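Local coordinates for twin-arginine translocation pathway signal protein (Burkholderia phytofirmans, PDB 2RJO) that binds beta-D-galactopyranose between two domains and is probably an exported solute-binding protein that captures sugars for uptake, at residues D70-D73 / S74-R78; T125-Q128 / L129-M133; S147-P150 / A151-K155. All coordinates share one frame; numbering follows the deposited sequence.

Contact 1: residues D70-D73 / S74-R78; sequences DPND and SADAR. With GAL (beta-D-galactopyranose), chain B.
Asp76 turns its carboxylate back over the start of its own helix and meets the loop at Asp73. With Asp76 CG beside its backbone N (chi1 -60°), Asp76 OD2 lies 3.0 Å from Asp73 N, a weak, bent hydrogen bond, and 3.4 Å from Asp73 CB. The return bond, Asp76 N to Asp73 O at 3.2 Å, is equally weak. The Asn72 and Asp76 side chains cross at a slant, with amide and carboxylate planes only 25° apart, and Asn72 CB sits 3.6 Å from Asp76 OD2. The two ends share an outside partner, Ser47 OG, bonded to Asp76 OD2 and Asn72 ND2, while Asn72 OD1 accepts from Arg13 NE. Round the turn, Pro71 lays the CG corner of its ring against the methyl of Ala77, CG to CB 3.9 Å. Asp70 faces the other way, into the sugar site: its CG stands opposite the backbone N (chi1 -180°), and OD1 accepts the O6 hydroxyl of the galactose at 2.8 Å. OD2 is bonded to Tyr20 OH, so both carboxylate oxygens are engaged and the group's rotation is probably fixed, presenting OD1 as an acceptor to the sugar's exocyclic hydroxymethyl group.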
loop_
_atom_site.group_PDB
_atom_site.type_symbol
_atom_site.label_atom_id
_atom_site.label_comp_id
_atom_site.label_asym_id
_atom_site.label_seq_id
_atom_site.Cartn_x
_atom_site.Cartn_y
_atom_site.Cartn_z
ATOM N N ASP A 70 1.436 -9.245 0.581
ATOM C CA ASP A 70 1.522 -7.988 1.319
ATOM C C ASP A 70 1.389 -8.480 2.772
ATOM O O ASP A 70 0.280 -8.651 3.269
ATOM C CB ASP A 70 0.325 -7.093 0.953
ATOM C CG ASP A 70 0.329 -5.747 1.681
ATOM O OD1 ASP A 70 0.875 -5.649 2.802
ATOM O OD2 ASP A 70 -0.236 -4.778 1.130
ATOM N N PRO A 71 2.521 -8.744 3.455
ATOM C CA PRO A 71 2.501 -9.221 4.844
ATOM C C PRO A 71 1.680 -8.355 5.792
ATOM O O PRO A 71 1.849 -7.138 5.832
ATOM C CB PRO A 71 3.983 -9.242 5.220
ATOM C CG PRO A 71 4.636 -9.593 3.932
ATOM C CD PRO A 71 3.907 -8.681 2.961
ATOM N N ASN A 72 0.795 -9.005 6.546
ATOM C CA ASN A 72 -0.070 -8.338 7.522
ATOM C C ASN A 72 0.780 -7.476 8.461
ATOM O O ASN A 72 0.414 -6.351 8.790
ATOM C CB ASN A 72 -0.847 -9.391 8.319
ATOM C CG ASN A 72 -1.783 -8.784 9.334
ATOM O OD1 ASN A 72 -2.630 -7.952 8.996
ATOM N ND2 ASN A 72 -1.647 -9.208 10.596
ATOM N N ASP A 73 1.921 -8.015 8.874
ATOM C CA ASP A 73 2.852 -7.305 9.749
ATOM C C ASP A 73 4.248 -7.610 9.216
ATOM O O ASP A 73 4.446 -8.594 8.505
ATOM C CB ASP A 73 2.724 -7.788 11.207
ATOM C CG ASP A 73 2.173 -6.704 12.146
ATOM O OD1 ASP A 73 2.325 -5.499 11.818
ATOM O OD2 ASP A 73 1.603 -7.051 13.221
ATOM N N SER A 74 5.213 -6.771 9.554
ATOM C CA SER A 74 6.575 -6.973 9.080
ATOM C C SER A 74 7.220 -8.273 9.563
ATOM O O SER A 74 8.114 -8.803 8.908
ATOM C CB SER A 74 7.439 -5.779 9.480
ATOM O OG SER A 74 6.813 -4.580 9.049
ATOM N N ALA A 75 6.764 -8.790 10.699
ATOM C CA ALA A 75 7.311 -10.030 11.245
ATOM C C ALA A 75 6.916 -11.226 10.387
ATOM O O ALA A 75 7.736 -12.119 10.153
ATOM C CB ALA A 75 6.815 -10.240 12.668
ATOM N N ASP A 76 5.665 -11.238 9.924
ATOM C CA ASP A 76 5.136 -12.327 9.103
ATOM C C ASP A 76 5.961 -12.605 7.858
ATOM O O ASP A 76 6.050 -13.741 7.412
ATOM C CB ASP A 76 3.705 -12.008 8.669
ATOM C CG ASP A 76 2.767 -11.829 9.838
ATOM O OD1 ASP A 76 2.741 -12.725 10.704
ATOM O OD2 ASP A 76 2.052 -10.803 9.884
ATOM N N ALA A 77 6.544 -11.557 7.291
ATOM C CA ALA A 77 7.350 -11.681 6.078
ATOM C C ALA A 77 8.440 -12.744 6.139
ATOM O O ALA A 77 8.591 -13.526 5.201
ATOM C CB ALA A 77 7.977 -10.348 5.740
ATOM N N ARG A 78 9.205 -12.774 7.225
ATOM C CA ARG A 78 10.283 -13.744 7.328
ATOM C C ARG A 78 9.775 -15.174 7.335
ATOM O O ARG A 78 10.278 -16.016 6.595
ATOM C CB ARG A 78 11.127 -13.514 8.583
ATOM C CG ARG A 78 12.420 -14.345 8.593
ATOM C CD ARG A 78 13.050 -14.377 9.978
ATOM N NE ARG A 78 13.081 -13.057 10.599
ATOM C CZ ARG A 78 13.876 -12.061 10.219
ATOM N NH1 ARG A 78 14.721 -12.224 9.212
ATOM N NH2 ARG A 78 13.822 -10.898 10.861
HETATM C C1 GAL B . -3.144 -1.058 3.287
HETATM C C2 GAL B . -2.895 0.410 2.872
HETATM C C3 GAL B . -1.643 0.464 1.969
HETATM C C4 GAL B . -0.443 -0.090 2.759
HETATM C C5 GAL B . -0.800 -1.549 3.159
HETATM C C6 GAL B . 0.357 -2.128 3.947
HETATM O O1 GAL B . -4.300 -1.112 4.143
HETATM O O2 GAL B . -4.021 0.899 2.145
HETATM O O3 GAL B . -1.368 1.811 1.591
HETATM O O4 GAL B . -0.262 0.697 3.935
HETATM O O5 GAL B . -1.992 -1.575 4.011
HETATM O O6 GAL B . 0.018 -3.456 4.296
#

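Contact 2: residues T125-Q128 / L129-M133; sequences TATQ and LFKSM
The Phe130 ring lies with one face over the carbonyl oxygen of Ala126, one helical turn back; Ala126 O stands 3.0 Å above the ring plane, displaced toward the rim. Thr127 CA approaches the ring obliquely. CG of Phe130 lies beside its backbone N (chi1 -58°), which folds the ring back along the helix and brings CE2 to 4.1 Å from the methyl of Ala126. Beyond the segment the ring meets that of Phe165 with the planes about 55° apart, and it also touches Ala161 and Leu162 of helix 149-163. Ala126 O at the same time receives Phe130 N in a regular helical bond of 3.0 Å, so one carbonyl serves the backbone and underlies the ring.

On the next stripe of the helix Thr127 and Lys131 run side by side in the same direction. The branch that touches is the Thr127 methyl, with CG2 3.8 Å from Lys131 CE, whereas Thr127 OG1 bonds to Glu123 O. Gln128 O is held twice: Ser132 N reaches it at 3.1 Å and Ser132 OG at 3.3 Å, from opposite faces of the carbonyl plane. This hydroxyl bond, made with OG turned beside its own backbone N, gives the last helical turn an extra tie. Leu129 sends its side chain to the buried side, against Val139 of strand 137-143 and Pro226.

The whole is the C-terminal end of an amphipathic alpha-helix, carrying Phe130 and Leu129 on its inner side and Lys131 and Ser132 toward solvent, packed on the second domain's parallel beta-sheet in an alpha/beta sandwich of the periplasmic binding protein family.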
loop_
_atom_site.group_PDB
_atom_site.type_symbol
_atom_site.label_atom_id
_atom_site.label_comp_id
_atom_site.label_asym_id
_atom_site.label_seq_id
_atom_site.Cartn_x
_atom_site.Cartn_y
_atom_site.Cartn_z
ATOM N N THR A 125 1.996 14.738 0.802
ATOM C CA THR A 125 0.576 14.959 1.065
ATOM C C THR A 125 0.392 15.922 2.237
ATOM O O THR A 125 -0.539 16.732 2.252
ATOM C CB THR A 125 -0.163 13.625 1.370
ATOM O OG1 THR A 125 0.275 13.096 2.628
ATOM C CG2 THR A 125 0.105 12.612 0.275
ATOM N N ALA A 126 1.289 15.838 3.213
ATOM C CA ALA A 126 1.238 16.703 4.378
ATOM C C ALA A 126 1.560 18.137 3.982
ATOM O O ALA A 126 0.973 19.086 4.511
ATOM C CB ALA A 126 2.233 16.223 5.425
ATOM N N THR A 127 2.509 18.302 3.066
ATOM C CA THR A 127 2.884 19.640 2.627
ATOM C C THR A 127 1.731 20.287 1.872
ATOM O O THR A 127 1.452 21.469 2.049
ATOM C CB THR A 127 4.129 19.600 1.724
ATOM O OG1 THR A 127 5.270 19.262 2.520
ATOM C CG2 THR A 127 4.366 20.950 1.061
ATOM N N GLN A 128 1.062 19.505 1.032
ATOM C CA GLN A 128 -0.068 20.014 0.266
ATOM C C GLN A 128 -1.197 20.399 1.209
ATOM O O GLN A 128 -1.866 21.409 0.999
ATOM C CB GLN A 128 -0.570 18.958 -0.717
ATOM C CG GLN A 128 -1.830 19.373 -1.461
ATOM C CD GLN A 128 -1.608 20.578 -2.365
ATOM O OE1 GLN A 128 -0.963 20.477 -3.416
ATOM N NE2 GLN A 128 -2.137 21.730 -1.954
ATOM N N LEU A 129 -1.409 19.576 2.236
ATOM C CA LEU A 129 -2.450 19.825 3.219
ATOM C C LEU A 129 -2.192 21.130 3.976
ATOM O O LEU A 129 -3.095 21.948 4.158
ATOM C CB LEU A 129 -2.522 18.658 4.205
ATOM C CG LEU A 129 -3.474 18.832 5.387
ATOM C CD1 LEU A 129 -4.915 18.822 4.890
ATOM C CD2 LEU A 129 -3.256 17.724 6.407
ATOM N N PHE A 130 -0.951 21.336 4.406
ATOM C CA PHE A 130 -0.623 22.544 5.142
ATOM C C PHE A 130 -0.718 23.782 4.267
ATOM O O PHE A 130 -1.021 24.867 4.758
ATOM C CB PHE A 130 0.777 22.441 5.750
ATOM C CG PHE A 130 0.954 21.263 6.671
ATOM C CD1 PHE A 130 -0.138 20.713 7.358
ATOM C CD2 PHE A 130 2.217 20.711 6.872
ATOM C CE1 PHE A 130 0.035 19.629 8.228
ATOM C CE2 PHE A 130 2.398 19.625 7.742
ATOM C CZ PHE A 130 1.302 19.086 8.419
ATOM N N LYS A 131 -0.452 23.638 2.973
ATOM C CA LYS A 131 -0.554 24.789 2.088
ATOM C C LYS A 131 -2.024 25.188 2.076
ATOM O O LYS A 131 -2.366 26.364 2.230
ATOM C CB LYS A 131 -0.118 24.443 0.661
ATOM C CG LYS A 131 1.317 23.960 0.509
ATOM C CD LYS A 131 2.310 24.942 1.106
ATOM C CE LYS A 131 3.735 24.662 0.631
ATOM N NZ LYS A 131 3.912 25.037 -0.801
ATOM N N SER A 132 -2.892 24.198 1.905
ATOM C CA SER A 132 -4.325 24.447 1.866
ATOM C C SER A 132 -4.813 25.172 3.102
ATOM O O SER A 132 -5.781 25.929 3.039
ATOM C CB SER A 132 -5.094 23.132 1.728
ATOM O OG SER A 132 -4.867 22.542 0.465
HETATM N N MSE A 133 -4.152 24.934 4.228
HETATM C CA MSE A 133 -4.534 25.556 5.494
HETATM C C MSE A 133 -3.921 26.948 5.665
HETATM O O MSE A 133 -4.142 27.605 6.680
HETATM C CB MSE A 133 -4.083 24.673 6.663
HETATM C CG MSE A 133 -4.780 23.325 6.776
HETATM SE SE MSE A 133 -3.879 22.218 7.892
HETATM C CE MSE A 133 -4.482 20.760 7.460
#

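Contact 3: residues S147-P150 / A151-K155; sequences SNVP and AIERK. With GAL (beta-D-galactopyranose), chain B.
Arg154 and Pro150, one helical turn apart, meet where both border the galactose. Polar contacts come first. Arg154 grips the galactose O3 with two N-H groups, NH1 at 2.9 Å and NH2 at 3.0 Å, and O3 sits at the edge of the guanidinium, in its plane. NH1 is also bonded to Ala204 O, a second anchor that helps to set the rotation of the group. In the backbone, Arg154 N bonds to Pro150 O at 2.9 Å and Ile152 N to Asn148 O at 3.1 Å, the first turn of the helix.

Van der Waals contacts sit beside these. Pro150 CB lies over one face of the guanidinium, 3.3 Å above the plane and toward its rim, while CG of the same ring comes within 3.4 Å of the sugar O4. The arginine chain is extended from CG to NE (chi3 -170°), which carries the flat group past the proline to the sugar. Farther round, Val149 CG1 runs alongside Glu153 and touches its CD at 3.7 Å; Ala151 CB packs on Asn148 CB at 3.9 Å.

Aromatic contact is added by Trp95, which makes a cation-pi interaction with Arg154. A helix that follows a strand through a short loop and turns its first residues to the ligand, here in the beta-alpha-beta unit 137-143, 149-163, 168-175, is characteristic of the sugar cleft of periplasmic binding proteins.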
loop_
_atom_site.group_PDB
_atom_site.type_symbol
_atom_site.label_atom_id
_atom_site.label_comp_id
_atom_site.label_asym_id
_atom_site.label_seq_id
_atom_site.Cartn_x
_atom_site.Cartn_y
_atom_site.Cartn_z
ATOM N N SER A 147 3.259 -1.219 13.585
ATOM C CA SER A 147 4.478 -1.847 13.083
ATOM C C SER A 147 4.705 -1.907 11.567
ATOM O O SER A 147 5.812 -2.240 11.133
ATOM C CB SER A 147 4.598 -3.258 13.666
ATOM O OG SER A 147 3.475 -4.052 13.313
ATOM N N ASN A 148 3.684 -1.611 10.763
ATOM C CA ASN A 148 3.817 -1.642 9.294
ATOM C C ASN A 148 4.841 -0.625 8.783
ATOM O O ASN A 148 4.852 0.529 9.214
ATOM C CB ASN A 148 2.461 -1.360 8.633
ATOM C CG ASN A 148 1.574 -2.589 8.558
ATOM O OD1 ASN A 148 1.701 -3.517 9.361
ATOM N ND2 ASN A 148 0.651 -2.594 7.597
ATOM N N VAL A 149 5.690 -1.051 7.851
ATOM C CA VAL A 149 6.710 -0.163 7.309
ATOM C C VAL A 149 6.139 1.100 6.650
ATOM O O VAL A 149 6.687 2.187 6.820
ATOM C CB VAL A 149 7.604 -0.897 6.305
ATOM C CG1 VAL A 149 8.680 0.036 5.777
ATOM C CG2 VAL A 149 8.252 -2.102 6.977
ATOM N N PRO A 150 5.036 0.981 5.883
ATOM C CA PRO A 150 4.520 2.215 5.275
ATOM C C PRO A 150 3.887 3.150 6.305
ATOM O O PRO A 150 3.937 4.370 6.161
ATOM C CB PRO A 150 3.528 1.702 4.218
ATOM C CG PRO A 150 3.062 0.392 4.774
ATOM C CD PRO A 150 4.344 -0.202 5.342
ATOM N N ALA A 151 3.317 2.580 7.360
ATOM C CA ALA A 151 2.701 3.385 8.414
ATOM C C ALA A 151 3.772 4.217 9.117
ATOM O O ALA A 151 3.567 5.387 9.433
ATOM C CB ALA A 151 2.005 2.478 9.429
ATOM N N ILE A 152 4.916 3.586 9.354
ATOM C CA ILE A 152 6.047 4.212 10.018
ATOM C C ILE A 152 6.679 5.288 9.135
ATOM O O ILE A 152 6.983 6.394 9.600
ATOM C CB ILE A 152 7.124 3.141 10.375
ATOM C CG1 ILE A 152 6.580 2.189 11.433
ATOM C CG2 ILE A 152 8.397 3.799 10.854
ATOM C CD1 ILE A 152 7.510 1.010 11.720
ATOM N N GLU A 153 6.863 4.970 7.859
ATOM C CA GLU A 153 7.473 5.915 6.939
ATOM C C GLU A 153 6.586 7.118 6.632
ATOM O O GLU A 153 7.055 8.243 6.687
ATOM C CB GLU A 153 7.873 5.209 5.637
ATOM C CG GLU A 153 8.725 3.977 5.862
ATOM C CD GLU A 153 9.386 3.466 4.593
ATOM O OE1 GLU A 153 8.727 3.450 3.529
ATOM O OE2 GLU A 153 10.568 3.065 4.668
ATOM N N ARG A 154 5.312 6.886 6.319
ATOM C CA ARG A 154 4.389 7.985 6.010
ATOM C C ARG A 154 4.255 8.934 7.213
ATOM O O ARG A 154 4.212 10.157 7.061
ATOM C CB ARG A 154 3.021 7.418 5.614
ATOM C CG ARG A 154 3.092 6.532 4.371
ATOM C CD ARG A 154 1.798 5.773 4.085
ATOM N NE ARG A 154 2.006 4.785 3.027
ATOM C CZ ARG A 154 1.072 3.959 2.556
ATOM N NH1 ARG A 154 -0.167 3.984 3.041
ATOM N NH2 ARG A 154 1.386 3.100 1.594
ATOM N N LYS A 155 4.202 8.353 8.405
ATOM C CA LYS A 155 4.105 9.131 9.628
ATOM C C LYS A 155 5.383 9.944 9.770
ATOM O O LYS A 155 5.371 11.075 10.274
ATOM C CB LYS A 155 3.964 8.222 10.840
ATOM C CG LYS A 155 3.912 8.979 12.149
ATOM C CD LYS A 155 3.925 8.032 13.323
ATOM C CE LYS A 155 3.763 8.793 14.635
ATOM N NZ LYS A 155 3.995 7.899 15.792
HETATM C C1 GAL B . -3.144 -1.058 3.287
HETATM C C2 GAL B . -2.895 0.410 2.872
HETATM C C3 GAL B . -1.643 0.464 1.969
HETATM C C4 GAL B . -0.443 -0.090 2.759
HETATM C C5 GAL B . -0.800 -1.549 3.159
HETATM C C6 GAL B . 0.357 -2.128 3.947
HETATM O O1 GAL B . -4.300 -1.112 4.143
HETATM O O2 GAL B . -4.021 0.899 2.145
HETATM O O3 GAL B . -1.368 1.811 1.591
HETATM O O4 GAL B . -0.262 0.697 3.935
HETATM O O5 GAL B . -1.992 -1.575 4.011
HETATM O O6 GAL B . 0.018 -3.456 4.296
#

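Overall arrangement
From the N terminus, contact 1 comes first, at the turn from strand 65-69 into helix 74-87; contact 2 follows at the end of helix 118-132, and contact 3 opens helix 149-163 after strand 137-143. Each closes a local turn in a continuous stretch, and they run in series without nesting or crossing. Contacts 1 and 3, with centres about 13 Å apart, meet beside the sugar cleft, both touching the galactose, and join through a probable, weak hydrogen bond from Ser74 OG to Ser147 O at 3.3 Å. Contact 2 lies away from the sugar, its centre about 19 Å from that of contact 3, although helix 118-132 packs on helix 149-163, which contact 3 begins.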